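Long-range contacts in sialidase B (Streptococcus pneumoniae serotype 4, PDB 4XJW), which cleaves terminal sialic acid from alpha-2,3-, alpha-2,6- and alpha-2,8-linked glycoconjugates, and is caught here with the inhibitor Optactin bound: residues S90-K98 / F630-E640; S197-Y205 / E264-R272. The protein carries 1 engineered substitution. All coordinates share one frame; numbering follows the deposited sequence.

Interaction 1 of 2, residues S90-K98 / F630-E640; sequences SRPASLWGK and FEKYDSWSRNE
Lys-632 lays the end of its side chain across one face of the Trp-96 indole. NZ stands 3.2 Å from the centroid of the six-membered ring and only 4° off its normal, a cation-pi contact, while CE makes a CH-pi contact 3.4 Å from the centroid of the five-membered ring. The lysine runs extended as far as CE and then bends (chi4 74°), which sets the ammonium over the benzo ring, where Asp-607 also takes it in a salt bridge. Phe-630 brings its ring edge to the same indole, CZ lying 3.8 Å from Trp-96 CZ2.

Farther along, the CB of Ala-93 meets the CB of Tyr-633 at 3.6 Å, and Pro-92 packs its CB on Glu-640 CG. That glutamate is fixed at both oxygens: OE1 accepts from Asp-634 N at 3.0 Å, and OE2 reaches Ala-93 N through a water. A second water ties the carbonyls of Ala-93 and Lys-632. No direct hydrogen bond joins the segments.

Residues 92-97 leave edge strand 85-91 of the N-terminal lectin-like domain and lie against the loop after strand 626-631 of the catalytic beta-propeller. Strand 647-652, paired with 626-631, lies alongside, Gln-648 accepting from Trp-96 NE1 and Ile-650 touching the side chains of both Trp-96 and Phe-630.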
# COMPACT_ATOMS: atom_id res chain seq x y z
N SER A 90 -8.95 -5.08 18.41
CA SER A 90 -9.51 -4.30 17.32
C SER A 90 -8.49 -4.10 16.22
O SER A 90 -7.29 -4.32 16.43
CB SER A 90 -9.98 -2.94 17.83
OG SER A 90 -8.86 -2.14 18.16
N ARG A 91 -8.96 -3.70 15.05
CA ARG A 91 -8.07 -3.20 14.02
C ARG A 91 -8.72 -2.07 13.25
O ARG A 91 -9.88 -2.18 12.83
CB ARG A 91 -7.66 -4.30 13.04
CG ARG A 91 -6.41 -3.90 12.26
CD ARG A 91 -6.28 -4.71 10.97
NE ARG A 91 -7.09 -4.16 9.89
CZ ARG A 91 -7.08 -4.63 8.65
NH1 ARG A 91 -6.29 -5.66 8.35
NH2 ARG A 91 -7.85 -4.07 7.72
N PRO A 92 -7.98 -0.98 13.04
CA PRO A 92 -8.47 0.11 12.19
C PRO A 92 -8.75 -0.35 10.76
O PRO A 92 -8.31 -1.44 10.35
CB PRO A 92 -7.30 1.10 12.19
CG PRO A 92 -6.67 0.89 13.55
CD PRO A 92 -6.73 -0.61 13.74
N ALA A 93 -9.49 0.49 10.01
CA ALA A 93 -9.67 0.35 8.56
C ALA A 93 -10.06 -1.07 8.16
O ALA A 93 -9.41 -1.67 7.31
CB ALA A 93 -8.40 0.78 7.82
N SER A 94 -11.12 -1.59 8.77
CA SER A 94 -11.56 -2.95 8.47
C SER A 94 -12.85 -3.05 7.65
O SER A 94 -13.22 -4.15 7.22
CB SER A 94 -11.71 -3.74 9.78
OG SER A 94 -10.45 -3.91 10.40
N LEU A 95 -13.54 -1.92 7.43
CA LEU A 95 -14.91 -1.94 6.89
C LEU A 95 -15.07 -1.14 5.61
O LEU A 95 -14.29 -0.24 5.31
CB LEU A 95 -15.88 -1.33 7.92
CG LEU A 95 -16.03 -2.06 9.24
CD1 LEU A 95 -16.92 -1.25 10.19
CD2 LEU A 95 -16.61 -3.43 9.04
N TRP A 96 -16.11 -1.48 4.85
CA TRP A 96 -16.59 -0.62 3.77
C TRP A 96 -17.89 0.05 4.19
O TRP A 96 -18.63 -0.47 5.04
CB TRP A 96 -16.84 -1.47 2.52
CG TRP A 96 -15.63 -1.55 1.64
CD1 TRP A 96 -14.55 -2.39 1.79
CD2 TRP A 96 -15.36 -0.76 0.47
NE1 TRP A 96 -13.63 -2.17 0.78
CE2 TRP A 96 -14.11 -1.17 -0.04
CE3 TRP A 96 -16.05 0.27 -0.19
CZ2 TRP A 96 -13.53 -0.59 -1.18
CZ3 TRP A 96 -15.49 0.83 -1.32
CH2 TRP A 96 -14.24 0.40 -1.80
N GLY A 97 -18.16 1.21 3.61
CA GLY A 97 -19.37 1.96 3.93
C GLY A 97 -20.35 1.99 2.77
O GLY A 97 -21.47 1.46 2.86
N LYS A 98 -19.91 2.59 1.66
CA LYS A 98 -20.72 2.73 0.45
C LYS A 98 -19.89 2.45 -0.80
O LYS A 98 -18.67 2.61 -0.79
CB LYS A 98 -21.28 4.16 0.32
CG LYS A 98 -22.37 4.52 1.33
CD LYS A 98 -22.96 5.91 1.07
CE LYS A 98 -24.01 5.87 -0.04
NZ LYS A 98 -24.30 7.23 -0.58
N PHE A 630 -5.98 0.97 -4.61
CA PHE A 630 -5.68 2.03 -3.65
C PHE A 630 -5.48 1.52 -2.23
O PHE A 630 -5.98 0.44 -1.85
CB PHE A 630 -6.81 3.07 -3.66
CG PHE A 630 -8.13 2.55 -3.14
CD1 PHE A 630 -8.98 1.82 -3.96
CD2 PHE A 630 -8.51 2.80 -1.83
CE1 PHE A 630 -10.20 1.33 -3.49
CE2 PHE A 630 -9.73 2.33 -1.35
CZ PHE A 630 -10.57 1.60 -2.17
N GLU A 631 -4.78 2.33 -1.44
CA GLU A 631 -4.58 2.06 -0.03
C GLU A 631 -5.84 2.49 0.72
O GLU A 631 -6.07 3.68 0.91
CB GLU A 631 -3.36 2.84 0.46
CG GLU A 631 -2.03 2.34 -0.14
CD GLU A 631 -0.84 3.21 0.22
OE1 GLU A 631 -1.03 4.37 0.68
OE2 GLU A 631 0.31 2.72 0.07
N LYS A 632 -6.65 1.53 1.15
CA LYS A 632 -7.87 1.84 1.88
C LYS A 632 -7.60 1.98 3.38
O LYS A 632 -8.14 1.25 4.22
CB LYS A 632 -8.98 0.80 1.63
CG LYS A 632 -10.36 1.31 2.04
CD LYS A 632 -11.45 0.27 1.86
CE LYS A 632 -12.79 0.85 2.29
NZ LYS A 632 -13.31 1.81 1.29
N TYR A 633 -6.75 2.94 3.72
CA TYR A 633 -6.47 3.26 5.11
C TYR A 633 -5.73 4.56 5.15
O TYR A 633 -5.31 5.10 4.12
CB TYR A 633 -5.68 2.14 5.81
CG TYR A 633 -4.18 2.13 5.57
CD1 TYR A 633 -3.64 1.82 4.32
CD2 TYR A 633 -3.30 2.42 6.60
CE1 TYR A 633 -2.26 1.80 4.11
CE2 TYR A 633 -1.93 2.40 6.41
CZ TYR A 633 -1.40 2.08 5.17
OH TYR A 633 -0.03 2.06 5.01
N ASP A 634 -5.59 5.10 6.35
CA ASP A 634 -4.85 6.34 6.48
C ASP A 634 -3.38 6.01 6.69
O ASP A 634 -2.95 5.65 7.80
CB ASP A 634 -5.41 7.17 7.62
CG ASP A 634 -4.81 8.55 7.67
OD1 ASP A 634 -3.60 8.67 7.38
OD2 ASP A 634 -5.54 9.51 8.00
N SER A 635 -2.60 6.11 5.62
CA SER A 635 -1.21 5.69 5.63
C SER A 635 -0.28 6.73 6.27
O SER A 635 0.94 6.52 6.34
CB SER A 635 -0.74 5.34 4.21
OG SER A 635 -0.61 6.51 3.42
N TRP A 636 -0.85 7.83 6.75
CA TRP A 636 -0.08 8.79 7.53
C TRP A 636 -0.25 8.51 9.02
O TRP A 636 0.68 8.69 9.80
CB TRP A 636 -0.52 10.22 7.22
CG TRP A 636 0.42 11.27 7.78
CD1 TRP A 636 0.29 11.95 8.96
CD2 TRP A 636 1.61 11.75 7.16
NE1 TRP A 636 1.34 12.83 9.11
CE2 TRP A 636 2.16 12.73 8.02
CE3 TRP A 636 2.27 11.46 5.97
CZ2 TRP A 636 3.35 13.40 7.72
CZ3 TRP A 636 3.44 12.13 5.67
CH2 TRP A 636 3.97 13.10 6.55
N SER A 637 -1.45 8.08 9.41
CA SER A 637 -1.75 7.93 10.83
C SER A 637 -0.85 6.94 11.56
O SER A 637 -0.67 5.81 11.11
CB SER A 637 -3.21 7.51 11.03
OG SER A 637 -3.43 7.15 12.38
N ARG A 638 -0.31 7.34 12.71
CA ARG A 638 0.50 6.43 13.52
C ARG A 638 -0.36 5.41 14.27
O ARG A 638 0.18 4.56 15.00
CB ARG A 638 1.40 7.21 14.49
CG ARG A 638 2.49 8.04 13.83
CD ARG A 638 3.12 7.42 12.58
NE ARG A 638 4.24 6.51 12.87
CZ ARG A 638 5.09 6.04 11.95
NH1 ARG A 638 4.96 6.40 10.68
NH2 ARG A 638 6.07 5.22 12.29
N ASN A 639 -1.68 5.48 14.11
CA ASN A 639 -2.58 4.48 14.66
C ASN A 639 -2.93 3.38 13.67
O ASN A 639 -3.57 2.40 14.04
CB ASN A 639 -3.88 5.11 15.16
CG ASN A 639 -4.63 4.21 16.14
OD1 ASN A 639 -4.10 3.85 17.19
ND2 ASN A 639 -5.87 3.85 15.80
N GLU A 640 -2.53 3.54 12.41
CA GLU A 640 -2.94 2.59 11.37
C GLU A 640 -1.77 1.94 10.65
O GLU A 640 -1.90 1.52 9.51
CB GLU A 640 -3.94 3.25 10.40
CG GLU A 640 -5.16 3.84 11.11
CD GLU A 640 -6.36 4.11 10.23
OE1 GLU A 640 -6.29 3.87 9.00
OE2 GLU A 640 -7.39 4.56 10.79
O HOH W 1 -9.89 3.17 10.75
O HOH W 2 -9.84 -0.67 4.81

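Interaction 2 of 2, residues S197-Y205 / E264-R272; sequences SGDSTQANY and EEQLVYWPR
Trp-270 N donates to the phenol oxygen of Tyr-205 in a short, nearly straight bond (N to OH 2.8 Å, 170°), coming in at the ring edge near its plane. The hydroxyl in turn donates to a water, which donates to Trp-270 O and so closes a second bridge between the two residues. One residue back, Asn-204 ND2 gives a more bent bond (140°) to Val-268 O, 3.1 Å away and approached from above the carbonyl plane. A chi1 of -158° swings the Asn-204 amide away from its backbone N; CB and ND2 both lie against Val-268 O, while OD1 accepts from Ser-197 OG at 2.8 Å. Another water accepts from Asn-204 N and Val-268 N and donates to Gln-266 O.

Here the irregular chain leading into strand 205-213, the first strand of a four-stranded antiparallel propeller blade, meets the long loop that follows strand 255-256. An Asx turn at Asp-199 and an ST turn at Thr-201 shape the 199-203 bend.

Leu-267 makes the largest single contribution to the packing: CD1 sits 3.5 Å from Asn-204 N and 3.7 Å from Asn-204 CB, and CD2 rests 3.9 Å from Gly-198 CA. Farther out, Gln-202 CB touches Glu-265 O, and the Glu-265 carboxylate turns to Lys-259 in a salt bridge.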
# COMPACT_ATOMS: atom_id res chain seq x y z
N SER A 197 -1.71 -10.94 1.78
CA SER A 197 -0.90 -11.70 2.73
C SER A 197 -0.92 -13.20 2.45
O SER A 197 -1.98 -13.79 2.26
CB SER A 197 -1.41 -11.47 4.15
OG SER A 197 -1.30 -10.11 4.50
N GLY A 198 0.25 -13.81 2.42
CA GLY A 198 0.34 -15.25 2.22
C GLY A 198 0.48 -15.66 0.77
O GLY A 198 0.58 -16.85 0.45
N ASP A 199 0.46 -14.68 -0.12
CA ASP A 199 0.73 -14.96 -1.53
C ASP A 199 2.21 -15.25 -1.80
O ASP A 199 3.03 -15.36 -0.88
CB ASP A 199 0.15 -13.88 -2.46
CG ASP A 199 0.90 -12.54 -2.40
OD1 ASP A 199 2.00 -12.46 -1.82
OD2 ASP A 199 0.38 -11.56 -2.99
N SER A 200 2.55 -15.37 -3.08
CA SER A 200 3.91 -15.72 -3.50
C SER A 200 5.01 -14.77 -3.04
O SER A 200 6.18 -15.14 -3.01
CB SER A 200 3.96 -15.80 -5.03
OG SER A 200 3.53 -14.57 -5.59
N THR A 201 4.65 -13.53 -2.70
CA THR A 201 5.65 -12.56 -2.25
C THR A 201 6.13 -12.85 -0.83
O THR A 201 7.26 -12.51 -0.48
CB THR A 201 5.16 -11.09 -2.30
OG1 THR A 201 4.15 -10.86 -1.30
CG2 THR A 201 4.63 -10.73 -3.68
N GLN A 202 5.26 -13.48 -0.05
CA GLN A 202 5.47 -13.70 1.38
C GLN A 202 5.67 -12.42 2.18
O GLN A 202 6.13 -12.45 3.33
CB GLN A 202 6.58 -14.72 1.63
CG GLN A 202 6.19 -16.12 1.17
CD GLN A 202 5.07 -16.73 2.01
OE1 GLN A 202 3.92 -16.83 1.57
NE2 GLN A 202 5.41 -17.17 3.22
N ALA A 203 5.31 -11.28 1.60
CA ALA A 203 5.23 -10.07 2.40
C ALA A 203 3.87 -10.00 3.04
O ALA A 203 2.85 -10.30 2.40
CB ALA A 203 5.48 -8.84 1.55
N ASN A 204 3.83 -9.59 4.29
CA ASN A 204 2.56 -9.45 4.97
C ASN A 204 1.92 -8.08 4.73
O ASN A 204 0.76 -7.87 5.09
CB ASN A 204 2.73 -9.70 6.48
CG ASN A 204 1.43 -10.09 7.18
OD1 ASN A 204 0.52 -10.68 6.58
ND2 ASN A 204 1.34 -9.76 8.47
N TYR A 205 2.67 -7.16 4.11
CA TYR A 205 2.20 -5.78 3.93
C TYR A 205 2.47 -5.29 2.52
O TYR A 205 3.42 -5.74 1.88
CB TYR A 205 2.84 -4.84 4.96
CG TYR A 205 2.69 -5.39 6.36
CD1 TYR A 205 1.51 -5.20 7.08
CD2 TYR A 205 3.69 -6.18 6.92
CE1 TYR A 205 1.34 -5.75 8.35
CE2 TYR A 205 3.53 -6.74 8.17
CZ TYR A 205 2.37 -6.53 8.87
OH TYR A 205 2.23 -7.11 10.10
N GLU A 264 15.79 -12.76 4.37
CA GLU A 264 14.76 -13.72 4.00
C GLU A 264 13.41 -13.05 3.74
O GLU A 264 13.06 -12.07 4.40
CB GLU A 264 14.63 -14.79 5.10
CG GLU A 264 13.56 -15.86 4.85
CD GLU A 264 13.23 -16.69 6.09
OE1 GLU A 264 13.64 -16.31 7.21
OE2 GLU A 264 12.54 -17.72 5.94
N GLU A 265 12.65 -13.57 2.79
CA GLU A 265 11.27 -13.12 2.59
C GLU A 265 10.39 -13.77 3.66
O GLU A 265 10.02 -14.95 3.53
CB GLU A 265 10.79 -13.50 1.19
CG GLU A 265 11.55 -12.81 0.06
CD GLU A 265 11.73 -13.72 -1.15
OE1 GLU A 265 11.07 -14.78 -1.21
OE2 GLU A 265 12.52 -13.36 -2.04
N GLN A 266 10.09 -13.03 4.72
CA GLN A 266 9.33 -13.56 5.84
C GLN A 266 7.98 -12.90 5.98
O GLN A 266 7.88 -11.67 5.92
CB GLN A 266 10.07 -13.30 7.15
CG GLN A 266 11.22 -14.23 7.46
CD GLN A 266 11.97 -13.76 8.68
OE1 GLN A 266 12.93 -13.01 8.57
NE2 GLN A 266 11.53 -14.20 9.86
N LEU A 267 6.96 -13.72 6.19
CA LEU A 267 5.62 -13.26 6.50
C LEU A 267 5.57 -13.04 8.01
O LEU A 267 5.43 -13.99 8.78
CB LEU A 267 4.60 -14.31 6.04
CG LEU A 267 3.13 -13.94 5.83
CD1 LEU A 267 2.98 -12.97 4.69
CD2 LEU A 267 2.29 -15.20 5.56
N VAL A 268 5.72 -11.79 8.44
CA VAL A 268 5.84 -11.47 9.86
C VAL A 268 4.66 -10.62 10.31
O VAL A 268 4.25 -9.69 9.61
CB VAL A 268 7.14 -10.70 10.17
CG1 VAL A 268 7.32 -10.53 11.67
CG2 VAL A 268 8.33 -11.41 9.56
N TYR A 269 4.10 -10.96 11.46
CA TYR A 269 3.15 -10.08 12.11
C TYR A 269 3.93 -8.97 12.80
O TYR A 269 4.60 -9.21 13.81
CB TYR A 269 2.32 -10.85 13.15
CG TYR A 269 1.50 -9.91 14.00
CD1 TYR A 269 0.30 -9.40 13.53
CD2 TYR A 269 1.96 -9.50 15.25
CE1 TYR A 269 -0.44 -8.51 14.30
CE2 TYR A 269 1.23 -8.62 16.03
CZ TYR A 269 0.02 -8.13 15.55
OH TYR A 269 -0.70 -7.25 16.32
N TRP A 270 3.87 -7.77 12.26
CA TRP A 270 4.60 -6.65 12.84
C TRP A 270 3.79 -6.07 13.99
O TRP A 270 2.59 -5.84 13.86
CB TRP A 270 4.87 -5.57 11.79
CG TRP A 270 6.24 -4.99 11.92
CD1 TRP A 270 6.57 -3.74 12.39
CD2 TRP A 270 7.47 -5.66 11.65
NE1 TRP A 270 7.94 -3.59 12.39
CE2 TRP A 270 8.51 -4.75 11.94
CE3 TRP A 270 7.80 -6.93 11.16
CZ2 TRP A 270 9.87 -5.09 11.76
CZ3 TRP A 270 9.12 -7.25 10.98
CH2 TRP A 270 10.14 -6.34 11.28
N PRO A 271 4.45 -5.82 15.13
CA PRO A 271 3.73 -5.34 16.32
C PRO A 271 3.06 -3.98 16.12
O PRO A 271 3.64 -3.08 15.48
CB PRO A 271 4.83 -5.28 17.40
CG PRO A 271 6.12 -5.18 16.63
CD PRO A 271 5.89 -5.98 15.36
N ARG A 272 1.86 -3.84 16.67
CA ARG A 272 1.06 -2.62 16.56
C ARG A 272 0.95 -1.85 17.88
O ARG A 272 0.30 -0.81 17.95
CB ARG A 272 -0.34 -2.95 16.01
CG ARG A 272 -0.33 -3.86 14.77
CD ARG A 272 -1.66 -3.81 13.99
NE ARG A 272 -1.81 -2.48 13.43
CZ ARG A 272 -2.58 -1.53 13.97
NH1 ARG A 272 -3.35 -1.81 15.01
NH2 ARG A 272 -2.61 -0.31 13.44
O HOH W 3 6.10 -9.69 6.21
O HOH W 4 0.66 -6.05 11.92

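The two contacts lie 18 Å apart, centre to centre, and meet directly: Arg-272 NH2 of interaction 2 probably hydrogen-bonds Asn-639 O of interaction 1, at 2.9 Å, and its guanidinium also packs near Pro-92. In chain order, residues 90-98 come first, then both segments of interaction 2, and finally 630-640. Interaction 1 therefore joins the N-terminal domain to a late part of the propeller, whereas interaction 2 ties the entry to strand 205-213 to a nearby loop. Both come near Arg-207, a substrate-binding residue by similarity: the side chain of Tyr-633 is about 3 Å from the arginine side chain and that of Tyr-205 about 6 Å, placing them beside the probable active site.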